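Long-range contacts in IMPACT family member YigZ (Escherichia coli, PDB 1VI7), which is of unknown function but may bind guanyl ribonucleotides and other anions and hydrolyse ribonucleoside triphosphates: residues H55-V60 with T99-R104; H31-E36 with V95-A100; K84-Q89 with K118-G123; P10-T15 with Q130-R135; M4-I9 with R135-T140. All coordinates share one frame; numbering follows the deposited sequence.

Interaction 1 of 5, residues H55-V60 with T99-R104; sequences HCVAWV and TAVVVR
H55 sets CG anti to its carbonyl carbon (chi1 -52°), and V103 sets CG1 anti to its backbone N (chi1 166°). This brings H55 CD2 against both methyls of the valine, the nearer being V103 CG2 at 3.6 Å from H55 CD2. The two side chains meet at a slant, at one end of an antiparallel strand pairing. Strands 57-60 and 98-105 are neighbours in a five-stranded sheet; the axes of 57-60 and 99-101 come within 4.6 Å. V57 with V101 and W59 with T99 are non-hydrogen-bonded pairs. Their side chains share one face, which helix 34-48 covers at the W59 end. A58 with A100 is a hydrogen-bonded pair on the other face, where A58 packs on M86 and L90 of helix 84-93. A100 N bonds to A58 O at 2.7 Å, nearly in line with the C=O. The return bond from A58 N to A100 O is weak. Nearer H55, V102 N bonds to C56 O at 2.9 Å. The imidazole has its polar partner elsewhere: H55 NE2 is bonded to H49 O. T99 OG1 bonds to T32. W59 and T99 lie side by side, and V57 CG2 stands 4.4 Å from V101 CG2.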
# COMPACT_ATOMS: atom_id res chain seq x y z
N HIS A 55 13.62 11.74 -11.96
CA HIS A 55 13.02 10.59 -11.33
C HIS A 55 11.69 10.95 -10.65
O HIS A 55 11.55 10.98 -9.43
CB HIS A 55 13.95 9.92 -10.33
CG HIS A 55 15.32 9.56 -10.83
ND1 HIS A 55 16.33 10.51 -10.90
CD2 HIS A 55 15.84 8.44 -11.37
CE1 HIS A 55 17.41 9.98 -11.44
NE2 HIS A 55 17.15 8.72 -11.73
N CYS A 56 10.67 11.20 -11.44
CA CYS A 56 9.33 11.58 -11.03
C CYS A 56 8.56 10.46 -10.36
O CYS A 56 8.71 9.27 -10.66
CB CYS A 56 8.60 12.17 -12.23
SG CYS A 56 9.70 13.08 -13.38
N VAL A 57 7.75 10.78 -9.35
CA VAL A 57 7.09 9.80 -8.50
C VAL A 57 5.59 10.04 -8.36
O VAL A 57 5.19 11.20 -8.38
CB VAL A 57 7.66 9.95 -7.05
CG1 VAL A 57 7.17 8.85 -6.12
CG2 VAL A 57 9.17 10.05 -7.05
N ALA A 58 4.88 9.10 -7.76
CA ALA A 58 3.44 9.20 -7.50
C ALA A 58 3.00 7.93 -6.79
O ALA A 58 3.63 6.89 -7.09
CB ALA A 58 2.70 9.28 -8.83
N TRP A 59 1.99 7.98 -5.93
CA TRP A 59 1.56 6.77 -5.23
C TRP A 59 0.17 6.94 -4.63
O TRP A 59 -0.35 8.05 -4.66
CB TRP A 59 2.57 6.39 -4.17
CG TRP A 59 2.71 7.30 -2.99
CD1 TRP A 59 1.86 7.40 -1.93
CD2 TRP A 59 3.78 8.22 -2.71
NE1 TRP A 59 2.31 8.34 -1.03
CE2 TRP A 59 3.49 8.86 -1.50
CE3 TRP A 59 4.95 8.56 -3.39
CZ2 TRP A 59 4.32 9.82 -0.92
CZ3 TRP A 59 5.77 9.53 -2.83
CH2 TRP A 59 5.46 10.13 -1.60
N VAL A 60 -0.41 5.88 -4.17
CA VAL A 60 -1.72 5.80 -3.46
C VAL A 60 -1.42 4.76 -2.40
O VAL A 60 -0.72 3.80 -2.83
CB VAL A 60 -2.70 5.23 -4.52
CG1 VAL A 60 -3.18 3.83 -4.17
CG2 VAL A 60 -3.88 6.08 -4.85
N THR A 99 2.93 2.40 -6.04
CA THR A 99 3.75 3.58 -6.24
C THR A 99 4.38 3.52 -7.61
O THR A 99 4.59 2.40 -8.09
CB THR A 99 4.83 3.60 -5.12
OG1 THR A 99 4.21 4.01 -3.89
CG2 THR A 99 5.98 4.51 -5.44
N ALA A 100 4.68 4.66 -8.22
CA ALA A 100 5.28 4.58 -9.57
C ALA A 100 6.43 5.55 -9.71
O ALA A 100 6.49 6.54 -8.99
CB ALA A 100 4.21 4.86 -10.63
N VAL A 101 7.44 5.18 -10.52
CA VAL A 101 8.55 6.03 -10.77
C VAL A 101 8.93 6.13 -12.25
O VAL A 101 9.31 5.16 -12.90
CB VAL A 101 9.83 5.68 -10.01
CG1 VAL A 101 10.99 6.53 -10.55
CG2 VAL A 101 9.68 5.92 -8.52
N VAL A 102 8.88 7.36 -12.78
CA VAL A 102 9.38 7.47 -14.18
C VAL A 102 10.82 7.95 -14.07
O VAL A 102 11.17 8.45 -12.98
CB VAL A 102 8.44 8.27 -15.04
CG1 VAL A 102 8.77 8.12 -16.53
CG2 VAL A 102 6.99 7.80 -14.83
N VAL A 103 11.74 7.46 -14.88
CA VAL A 103 13.17 7.79 -14.79
C VAL A 103 13.58 8.48 -16.08
O VAL A 103 13.43 7.91 -17.17
CB VAL A 103 13.98 6.53 -14.51
CG1 VAL A 103 15.48 6.71 -14.75
CG2 VAL A 103 13.77 6.09 -13.05
N ARG A 104 14.03 9.76 -16.02
CA ARG A 104 14.31 10.36 -17.30
C ARG A 104 15.77 10.56 -17.64
O ARG A 104 16.55 11.21 -16.97
CB ARG A 104 13.50 11.63 -17.57
CG ARG A 104 13.53 11.97 -19.08
CD ARG A 104 13.20 13.41 -19.30
NE ARG A 104 13.18 13.84 -20.70
CZ ARG A 104 12.89 15.12 -21.00
NH1 ARG A 104 12.63 15.96 -19.99
NH2 ARG A 104 12.87 15.55 -22.24

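Interaction 2 of 5, residues H31-E36 with V95-A100; sequences HTDGVE and VGEITA
The H31 ring meets the E97 carboxylate at its edge, while D33 N sits 4.1 Å above one ring face, offset toward the rim. Ring and carboxylate planes are 56° apart. The bond is a His-carboxylate hydrogen bond: H31 NE2 gives its N-H to E97 OE2 at 3.0 Å. The acceptor is tilted out of the ring plane. The D33 carboxylate stacks on that of E97, with D33 OD1 4.0 Å from E97 OE1. These like charges are probably eased by K136, whose amine forms a long, weak ion pair with E97 OE1. W7 NE1 adds a weak hydrogen bond to the same oxygen. An alanine here, in place of E97, would probably leave H31 NE2 without its acceptor and K136 without this counter-charge. The contact lies where strand 23-31 leaves the five-stranded antiparallel sheet and the chain turns into helix 34-48. H31 and I98 form a non-hydrogen-bonded antiparallel pair whose side chains diverge. The bond from T32 N to E97 O (3.1 Å) is nearly straight, though the donor stands above the carbonyl plane. T32 places OG1 between its backbone N and carbonyl carbon (chi1 62°), facing strand 98-105. The side chains of T32 and T99 cross at about a right angle, and T32 OG1 and T99 OG1 share a hydrogen bond of 2.7 Å.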
# COMPACT_ATOMS: atom_id res chain seq x y z
N HIS A 31 4.58 -3.02 -5.49
CA HIS A 31 3.68 -2.98 -4.32
C HIS A 31 4.31 -2.20 -3.18
O HIS A 31 5.46 -2.45 -2.79
CB HIS A 31 3.39 -4.41 -3.86
CG HIS A 31 2.66 -4.52 -2.55
ND1 HIS A 31 3.30 -4.76 -1.36
CD2 HIS A 31 1.34 -4.46 -2.25
CE1 HIS A 31 2.40 -4.82 -0.39
NE2 HIS A 31 1.20 -4.64 -0.90
N THR A 32 3.60 -1.21 -2.65
CA THR A 32 4.13 -0.37 -1.57
C THR A 32 3.05 -0.07 -0.53
O THR A 32 2.26 0.85 -0.72
CB THR A 32 4.64 1.00 -2.06
OG1 THR A 32 3.55 1.74 -2.64
CG2 THR A 32 5.78 0.89 -3.05
N ASP A 33 3.00 -0.85 0.55
CA ASP A 33 1.98 -0.54 1.57
C ASP A 33 2.59 0.53 2.51
O ASP A 33 3.69 0.37 3.05
CB ASP A 33 1.45 -1.72 2.32
CG ASP A 33 0.39 -1.42 3.35
OD1 ASP A 33 -0.23 -2.37 3.91
OD2 ASP A 33 0.12 -0.23 3.63
N GLY A 34 2.00 1.73 2.40
CA GLY A 34 2.36 2.91 3.11
C GLY A 34 3.44 3.76 2.46
O GLY A 34 4.25 3.34 1.62
N VAL A 35 3.59 4.94 3.07
CA VAL A 35 4.54 5.94 2.64
C VAL A 35 5.99 5.55 2.78
O VAL A 35 6.82 5.94 1.93
CB VAL A 35 4.27 7.28 3.37
CG1 VAL A 35 5.11 8.40 2.79
CG2 VAL A 35 2.78 7.59 3.32
N GLU A 36 6.38 4.78 3.81
CA GLU A 36 7.81 4.40 3.91
C GLU A 36 8.11 3.52 2.69
O GLU A 36 9.03 3.80 1.93
CB GLU A 36 8.18 3.69 5.19
CG GLU A 36 9.65 3.64 5.59
CD GLU A 36 9.99 2.54 6.59
OE1 GLU A 36 9.81 2.71 7.82
OE2 GLU A 36 10.46 1.47 6.15
N VAL A 95 -6.50 0.51 -7.99
CA VAL A 95 -5.57 -0.42 -7.37
C VAL A 95 -4.94 0.30 -6.18
O VAL A 95 -4.28 1.33 -6.35
CB VAL A 95 -4.49 -0.89 -8.36
CG1 VAL A 95 -3.37 -1.64 -7.68
CG2 VAL A 95 -5.12 -1.69 -9.48
N GLY A 96 -5.15 -0.28 -5.00
CA GLY A 96 -4.60 0.31 -3.79
C GLY A 96 -3.15 -0.05 -3.57
O GLY A 96 -2.57 -0.91 -4.23
N GLU A 97 -2.45 0.74 -2.72
CA GLU A 97 -1.12 0.33 -2.30
C GLU A 97 -0.12 0.17 -3.42
O GLU A 97 0.65 -0.80 -3.45
CB GLU A 97 -1.23 -1.03 -1.57
CG GLU A 97 -2.18 -1.09 -0.40
CD GLU A 97 -2.16 -2.41 0.34
OE1 GLU A 97 -3.09 -2.61 1.15
OE2 GLU A 97 -1.24 -3.23 0.10
N ILE A 98 0.05 1.19 -4.25
CA ILE A 98 1.02 1.10 -5.34
C ILE A 98 1.73 2.44 -5.52
O ILE A 98 1.10 3.47 -5.36
CB ILE A 98 0.31 0.69 -6.64
CG1 ILE A 98 1.21 0.74 -7.86
CG2 ILE A 98 -0.92 1.54 -6.83
CD1 ILE A 98 0.65 0.11 -9.11
N THR A 99 2.93 2.40 -6.04
CA THR A 99 3.75 3.58 -6.24
C THR A 99 4.38 3.52 -7.61
O THR A 99 4.59 2.40 -8.09
CB THR A 99 4.83 3.60 -5.12
OG1 THR A 99 4.21 4.01 -3.89
CG2 THR A 99 5.98 4.51 -5.44
N ALA A 100 4.68 4.66 -8.22
CA ALA A 100 5.28 4.58 -9.57
C ALA A 100 6.43 5.55 -9.71
O ALA A 100 6.49 6.54 -8.99
CB ALA A 100 4.21 4.86 -10.63

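Interaction 3 of 5, residues K84-Q89 with K118-G123; sequences KPMLAQ and KAYGGG
P85 and M86 press against G121 where two helices run nearly parallel. The axes of helix 84-89 and helix 118-123 approach to 7.5 Å and cross at -18°. P85 CB lies 3.9 Å from G121 CA, and M86 N lies 4.0 Å from G121 CA. G121 has no side chain, and a beta carbon there would probably come close to P85 CB. The close-packed part continues into the interior through M86 and Y120, both buried. M86 starts with CG between its backbone N and carbonyl carbon (chi1 64°) and bends at its last torsion (chi3 88°). The methyl CE therefore comes to rest on the CB and CD1 side of Y120. The two side chains lie side by side and point the same way. No hydrogen bond joins the two segments, so shape carries the contact. The other side is looser. Q89 is partly exposed and reaches over the G121 backbone, with Q89 CG 3.5 Å from G121 O. Its chain bends after CG, and its amide oxygen OE1 is bonded to N125 ND2 of the longer helix 113-128. The buried side rests on the five-stranded sheet: M86 and Y120 both touch V102 of strand 98-105 and C56 just before strand 57-60. Y120 OH is bonded to E77 OE1. Helices 84-93 and 113-128 thus pack as a pair on one face of that sheet, and strand 98-105 runs between them in sequence.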
# COMPACT_ATOMS: atom_id res chain seq x y z
N LYS A 84 1.25 14.97 -11.24
CA LYS A 84 -0.19 14.69 -11.19
C LYS A 84 -0.62 13.73 -12.27
O LYS A 84 -1.27 12.73 -11.95
CB LYS A 84 -0.98 15.98 -11.15
CG LYS A 84 -1.37 16.51 -9.78
N PRO A 85 -0.25 13.94 -13.52
CA PRO A 85 -0.59 13.03 -14.60
C PRO A 85 -0.43 11.58 -14.20
O PRO A 85 -1.42 10.84 -14.27
CB PRO A 85 0.35 13.40 -15.72
CG PRO A 85 0.65 14.82 -15.50
CD PRO A 85 0.54 15.07 -14.02
N MET A 86 0.73 11.19 -13.65
CA MET A 86 0.93 9.80 -13.24
C MET A 86 0.08 9.43 -12.05
O MET A 86 -0.41 8.29 -11.96
CB MET A 86 2.35 9.42 -13.11
CG MET A 86 3.29 10.01 -12.13
SD MET A 86 4.98 9.43 -12.29
CE MET A 86 5.70 10.54 -13.45
N LEU A 87 -0.24 10.37 -11.18
CA LEU A 87 -1.14 10.01 -10.05
C LEU A 87 -2.52 9.67 -10.55
O LEU A 87 -3.15 8.65 -10.15
CB LEU A 87 -1.12 11.15 -9.07
CG LEU A 87 -1.90 11.21 -7.79
CD1 LEU A 87 -3.34 11.64 -8.04
CD2 LEU A 87 -1.83 9.89 -7.03
N ALA A 88 -3.06 10.41 -11.52
CA ALA A 88 -4.42 10.19 -12.01
C ALA A 88 -4.63 8.84 -12.65
O ALA A 88 -5.76 8.34 -12.67
CB ALA A 88 -4.85 11.34 -12.87
N GLN A 89 -3.60 8.28 -13.26
CA GLN A 89 -3.59 6.91 -13.75
C GLN A 89 -3.76 5.96 -12.55
O GLN A 89 -4.74 5.21 -12.42
CB GLN A 89 -2.31 6.62 -14.52
CG GLN A 89 -2.05 7.43 -15.77
CD GLN A 89 -3.11 7.29 -16.83
OE1 GLN A 89 -3.46 6.21 -17.28
NE2 GLN A 89 -3.75 8.39 -17.22
N LYS A 118 2.48 13.30 -21.80
CA LYS A 118 2.25 11.99 -22.40
C LYS A 118 3.39 11.03 -22.09
O LYS A 118 3.25 9.79 -22.19
CB LYS A 118 1.95 12.07 -23.88
CG LYS A 118 1.18 13.27 -24.36
CD LYS A 118 -0.32 13.06 -24.53
CE LYS A 118 -1.04 14.40 -24.67
NZ LYS A 118 -0.57 15.18 -25.87
N ALA A 119 4.53 11.53 -21.63
CA ALA A 119 5.66 10.69 -21.33
C ALA A 119 5.57 10.17 -19.89
O ALA A 119 6.03 9.07 -19.59
CB ALA A 119 6.97 11.41 -21.56
N TYR A 120 4.95 10.95 -19.03
CA TYR A 120 4.81 10.58 -17.64
C TYR A 120 3.49 9.91 -17.37
O TYR A 120 3.49 8.79 -16.86
CB TYR A 120 5.01 11.83 -16.78
CG TYR A 120 6.48 12.23 -16.76
CD1 TYR A 120 7.38 11.42 -16.08
CD2 TYR A 120 6.96 13.34 -17.44
CE1 TYR A 120 8.72 11.74 -16.06
CE2 TYR A 120 8.30 13.64 -17.44
CZ TYR A 120 9.17 12.85 -16.73
OH TYR A 120 10.52 13.14 -16.69
N GLY A 121 2.39 10.60 -17.64
CA GLY A 121 1.06 10.03 -17.46
C GLY A 121 0.99 8.73 -18.27
O GLY A 121 0.85 7.63 -17.73
N GLY A 122 1.26 8.84 -19.56
CA GLY A 122 1.31 7.73 -20.47
C GLY A 122 2.21 6.59 -20.05
O GLY A 122 1.99 5.44 -20.41
N GLY A 123 3.36 6.91 -19.47
CA GLY A 123 4.31 5.93 -18.99
C GLY A 123 3.64 5.07 -17.91
O GLY A 123 3.60 3.84 -18.06

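Interaction 4 of 5, residues P10-T15 with Q130-R135; sequences PAAPVT and QLTTQR
A11 N bonds to T132 O at 3.0 Å, almost straight (177°), beside the antiparallel non-hydrogen-bonded pair of P10 with T133. The contact continues the two-stranded antiparallel ribbon of strands 7-10 and 133-136 toward the five-stranded sheet. Beyond A11 the two chains part, and V14 CA lies 6.3 Å from L131 CA. V14 already belongs to strand 14-20, at one edge of the larger sheet, where it pairs with L29. Side chains fill the space between the diverging backbones. L131 holds CG anti to its backbone N (chi1 178°), and its CD1 branch reaches residues 10-14. L131 CD1 is 3.7 Å from P10 CB on one flank. On another, it is 3.8 Å from V14 CG2. The carbonyl oxygen of A12 also touches this methyl, with A12 O 3.5 Å from L131 CD1. V14 and L131 cross at about a right angle. P10 and L131 also both touch I98 of strand 98-105, so this apolar cluster is continuous with the sheet. The ribbon side is more open. A11 is exposed, yet its methyl is bracketed by polar side chains. T132 OG1 stands on one hand, near the methyls of both A11 and A12. On the other lies the Q134 side chain, extended beyond CG, with Q134 OE1 3.4 Å from A11 CB.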
# COMPACT_ATOMS: atom_id res chain seq x y z
N PRO A 10 -0.92 -4.68 -6.19
CA PRO A 10 0.02 -5.31 -7.08
C PRO A 10 0.59 -6.61 -6.53
O PRO A 10 1.24 -6.63 -5.48
CB PRO A 10 1.14 -4.27 -7.23
CG PRO A 10 0.66 -3.03 -6.65
CD PRO A 10 -0.47 -3.37 -5.72
N ALA A 11 0.59 -7.66 -7.34
CA ALA A 11 1.14 -8.97 -7.02
C ALA A 11 2.56 -9.15 -7.52
O ALA A 11 3.26 -10.15 -7.30
CB ALA A 11 0.23 -10.06 -7.60
N ALA A 12 3.04 -8.19 -8.28
CA ALA A 12 4.40 -8.25 -8.80
C ALA A 12 4.72 -6.87 -9.38
O ALA A 12 3.81 -6.14 -9.76
CB ALA A 12 4.59 -9.30 -9.86
N PRO A 13 6.00 -6.54 -9.32
CA PRO A 13 6.49 -5.26 -9.81
C PRO A 13 6.43 -5.26 -11.33
O PRO A 13 6.26 -6.32 -11.91
CB PRO A 13 7.93 -5.24 -9.32
CG PRO A 13 8.34 -6.67 -9.30
CD PRO A 13 7.11 -7.43 -8.92
N VAL A 14 6.47 -4.08 -11.92
CA VAL A 14 6.42 -3.91 -13.36
C VAL A 14 7.47 -2.85 -13.74
O VAL A 14 7.61 -1.84 -13.05
CB VAL A 14 5.08 -3.39 -13.88
CG1 VAL A 14 5.10 -3.15 -15.38
CG2 VAL A 14 3.91 -4.26 -13.48
N THR A 15 8.06 -3.06 -14.90
CA THR A 15 9.07 -2.13 -15.37
C THR A 15 8.91 -1.99 -16.86
O THR A 15 8.89 -3.02 -17.55
CB THR A 15 10.46 -2.67 -15.01
OG1 THR A 15 11.50 -1.89 -15.61
CG2 THR A 15 10.61 -4.11 -15.48
N GLN A 130 0.34 -3.87 -17.88
CA GLN A 130 0.99 -5.16 -17.60
C GLN A 130 0.98 -5.52 -16.12
O GLN A 130 1.60 -6.53 -15.74
CB GLN A 130 2.42 -5.16 -18.17
CG GLN A 130 2.49 -4.64 -19.58
CD GLN A 130 3.83 -4.58 -20.25
OE1 GLN A 130 3.98 -3.77 -21.18
NE2 GLN A 130 4.79 -5.42 -19.84
N LEU A 131 0.32 -4.78 -15.26
CA LEU A 131 0.28 -5.03 -13.85
C LEU A 131 -0.65 -6.18 -13.50
O LEU A 131 -1.82 -6.25 -13.95
CB LEU A 131 -0.14 -3.75 -13.07
CG LEU A 131 -0.25 -3.90 -11.56
CD1 LEU A 131 1.12 -4.21 -10.96
CD2 LEU A 131 -0.84 -2.70 -10.86
N THR A 132 -0.13 -7.14 -12.75
CA THR A 132 -0.91 -8.29 -12.27
C THR A 132 -1.37 -7.99 -10.86
O THR A 132 -0.57 -7.38 -10.11
CB THR A 132 -0.09 -9.58 -12.34
OG1 THR A 132 0.92 -9.64 -11.31
CG2 THR A 132 0.58 -9.67 -13.71
N THR A 133 -2.57 -8.34 -10.48
CA THR A 133 -3.07 -7.98 -9.16
C THR A 133 -3.53 -9.11 -8.29
O THR A 133 -3.44 -10.28 -8.62
CB THR A 133 -4.22 -6.95 -9.33
OG1 THR A 133 -5.09 -7.39 -10.39
CG2 THR A 133 -3.72 -5.56 -9.66
N GLN A 134 -4.01 -8.77 -7.08
CA GLN A 134 -4.57 -9.73 -6.13
C GLN A 134 -5.48 -9.04 -5.11
O GLN A 134 -5.10 -8.00 -4.57
CB GLN A 134 -3.50 -10.52 -5.40
CG GLN A 134 -2.29 -9.72 -4.97
CD GLN A 134 -1.39 -10.49 -4.02
OE1 GLN A 134 -0.29 -10.92 -4.37
NE2 GLN A 134 -1.89 -10.65 -2.80
N ARG A 135 -6.59 -9.67 -4.77
CA ARG A 135 -7.50 -9.05 -3.80
C ARG A 135 -6.84 -8.99 -2.43
O ARG A 135 -5.86 -9.66 -2.15
CB ARG A 135 -8.86 -9.69 -3.74
CG ARG A 135 -9.89 -9.00 -2.86
CD ARG A 135 -11.29 -9.43 -3.29
NE ARG A 135 -11.54 -8.98 -4.66
CZ ARG A 135 -11.76 -7.72 -5.01
NH1 ARG A 135 -11.80 -6.76 -4.08
NH2 ARG A 135 -11.95 -7.38 -6.28

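Interaction 5 of 5, residues M4-I9 with R135-T140; sequences MESWLI and RKTPLT
R135 folds its side chain along S6, W7 and L8, across a two-stranded antiparallel ribbon formed by strands 7-10 and 133-136. Its CB lies 4.0 Å from L8 CD2. CG passes W7 O and S6 OG, and CD runs beside the serine hydroxyl. The chain then bends (chi3 -63°), bringing the guanidinium back over L8. NE and CZ both lie within touch of L8 CD2. At the tip the two nitrogens part: NH1 takes the polar partner and NH2 the apolar one. R135 NH1 bonds to S6 OG at 2.6 Å, with the serine oxygen near the guanidinium plane. R135 NH2 is 3.5 Å from L8 CD2, and that methyl sits over one face of the guanidinium, toward its rim. L8 and R135 form a non-hydrogen-bonded pair. W7 and K136 project from the opposite face of the ribbon and lie side by side. K136 N makes a weak hydrogen bond to W7 O. The indole has K136 O over one face and P138 near its six-membered ring. An alanine here, in place of W7, would probably open a gap beside K136 and P138 and leave E97 without the indole N-H that reaches it. Residues 135-140 run on to strand 140-146 of the four-stranded sheet, so the contact stands between the part of the chain that holds the five-stranded sheet and the part that holds the four-stranded one. P138 CG is 4.0 Å from W7 CZ3, and K136 NZ lies 3.5 Å from W7 CZ2.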
# COMPACT_ATOMS: atom_id res chain seq x y z
N MET A 4 -13.34 0.68 2.42
CA MET A 4 -14.24 -0.27 1.75
C MET A 4 -13.83 -1.70 2.08
O MET A 4 -12.71 -1.92 2.55
CB MET A 4 -14.32 -0.03 0.25
CG MET A 4 -13.11 -0.43 -0.55
SD MET A 4 -13.00 0.35 -2.18
CE MET A 4 -12.02 -0.86 -3.08
N GLU A 5 -14.71 -2.64 1.79
CA GLU A 5 -14.52 -4.05 2.07
C GLU A 5 -13.15 -4.54 1.67
O GLU A 5 -12.26 -4.76 2.51
CB GLU A 5 -15.64 -4.87 1.45
CG GLU A 5 -16.12 -4.43 0.09
CD GLU A 5 -17.22 -3.41 0.05
OE1 GLU A 5 -17.19 -2.41 0.81
OE2 GLU A 5 -18.16 -3.54 -0.79
N SER A 6 -12.91 -4.72 0.37
CA SER A 6 -11.58 -5.14 -0.07
C SER A 6 -11.23 -4.37 -1.36
O SER A 6 -12.04 -3.69 -1.95
CB SER A 6 -11.44 -6.62 -0.29
OG SER A 6 -12.11 -7.01 -1.48
N TRP A 7 -9.98 -4.56 -1.75
CA TRP A 7 -9.47 -3.92 -2.94
C TRP A 7 -8.37 -4.77 -3.59
O TRP A 7 -7.99 -5.78 -3.01
CB TRP A 7 -8.98 -2.53 -2.60
CG TRP A 7 -7.89 -2.39 -1.60
CD1 TRP A 7 -6.55 -2.47 -1.82
CD2 TRP A 7 -8.03 -2.12 -0.20
NE1 TRP A 7 -5.85 -2.27 -0.67
CE2 TRP A 7 -6.74 -2.05 0.35
CE3 TRP A 7 -9.14 -1.93 0.64
CZ2 TRP A 7 -6.50 -1.80 1.71
CZ3 TRP A 7 -8.89 -1.68 1.98
CH2 TRP A 7 -7.60 -1.61 2.51
N LEU A 8 -7.89 -4.34 -4.75
CA LEU A 8 -6.84 -5.08 -5.44
C LEU A 8 -5.51 -4.35 -5.23
O LEU A 8 -5.56 -3.16 -4.90
CB LEU A 8 -7.11 -5.21 -6.93
CG LEU A 8 -8.41 -5.84 -7.39
CD1 LEU A 8 -8.54 -5.80 -8.90
CD2 LEU A 8 -8.55 -7.28 -6.91
N ILE A 9 -4.41 -5.09 -5.19
CA ILE A 9 -3.09 -4.47 -5.05
C ILE A 9 -2.14 -5.19 -6.01
O ILE A 9 -2.51 -6.24 -6.57
CB ILE A 9 -2.58 -4.53 -3.62
CG1 ILE A 9 -2.48 -5.96 -3.08
CG2 ILE A 9 -3.45 -3.72 -2.64
CD1 ILE A 9 -1.12 -6.58 -3.19
N ARG A 135 -6.59 -9.67 -4.77
CA ARG A 135 -7.50 -9.05 -3.80
C ARG A 135 -6.84 -8.99 -2.43
O ARG A 135 -5.86 -9.66 -2.15
CB ARG A 135 -8.86 -9.69 -3.74
CG ARG A 135 -9.89 -9.00 -2.86
CD ARG A 135 -11.29 -9.43 -3.29
NE ARG A 135 -11.54 -8.98 -4.66
CZ ARG A 135 -11.76 -7.72 -5.01
NH1 ARG A 135 -11.80 -6.76 -4.08
NH2 ARG A 135 -11.95 -7.38 -6.28
N LYS A 136 -7.39 -8.13 -1.58
CA LYS A 136 -6.80 -7.98 -0.25
C LYS A 136 -7.80 -7.53 0.79
O LYS A 136 -8.06 -6.34 0.90
CB LYS A 136 -5.62 -6.99 -0.37
CG LYS A 136 -4.94 -6.77 0.95
CD LYS A 136 -3.83 -5.76 0.94
CE LYS A 136 -3.60 -5.20 2.35
NZ LYS A 136 -4.90 -4.72 2.92
N THR A 137 -8.41 -8.47 1.51
CA THR A 137 -9.37 -8.08 2.55
C THR A 137 -8.64 -7.82 3.86
O THR A 137 -7.98 -8.69 4.41
CB THR A 137 -10.50 -9.08 2.75
OG1 THR A 137 -10.94 -9.63 1.49
CG2 THR A 137 -11.71 -8.36 3.36
N PRO A 138 -8.60 -6.55 4.26
CA PRO A 138 -7.93 -6.13 5.46
C PRO A 138 -8.54 -6.70 6.74
O PRO A 138 -9.76 -6.84 6.88
CB PRO A 138 -8.11 -4.60 5.45
CG PRO A 138 -9.48 -4.47 4.83
CD PRO A 138 -9.42 -5.45 3.67
N LEU A 139 -7.67 -7.02 7.68
CA LEU A 139 -8.04 -7.52 8.99
C LEU A 139 -8.98 -6.54 9.70
O LEU A 139 -8.71 -5.34 9.70
CB LEU A 139 -6.77 -7.53 9.85
CG LEU A 139 -5.95 -8.79 10.01
CD1 LEU A 139 -6.35 -9.89 9.04
CD2 LEU A 139 -4.46 -8.48 9.89
N THR A 140 -9.89 -7.06 10.51
CA THR A 140 -10.71 -6.19 11.36
C THR A 140 -10.06 -6.09 12.74
O THR A 140 -9.31 -7.00 13.13
CB THR A 140 -12.15 -6.69 11.47
OG1 THR A 140 -12.77 -6.57 10.17
CG2 THR A 140 -12.94 -5.88 12.48

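Interactions 1 and 2 share T99 and A100 on strand 98-105, and their centres are 11 Å apart. V60 O and I98 N, 3.1 Å apart, probably bond between them. Interaction 3 lies about 9 Å from interaction 1, centre to centre. Interactions 4 and 5 share R135 and follow one ribbon, where Q134 N and I9 O probably bond at 3.0 Å. Interaction 2 touches both: P10 packs on H31, and a long, weak ion pair joins E97 to K136. Interactions 3 and 5 are farthest apart, about 25 Å between centres. Interactions 1 to 3 are nested inside the chain loops closed by 4 and 5.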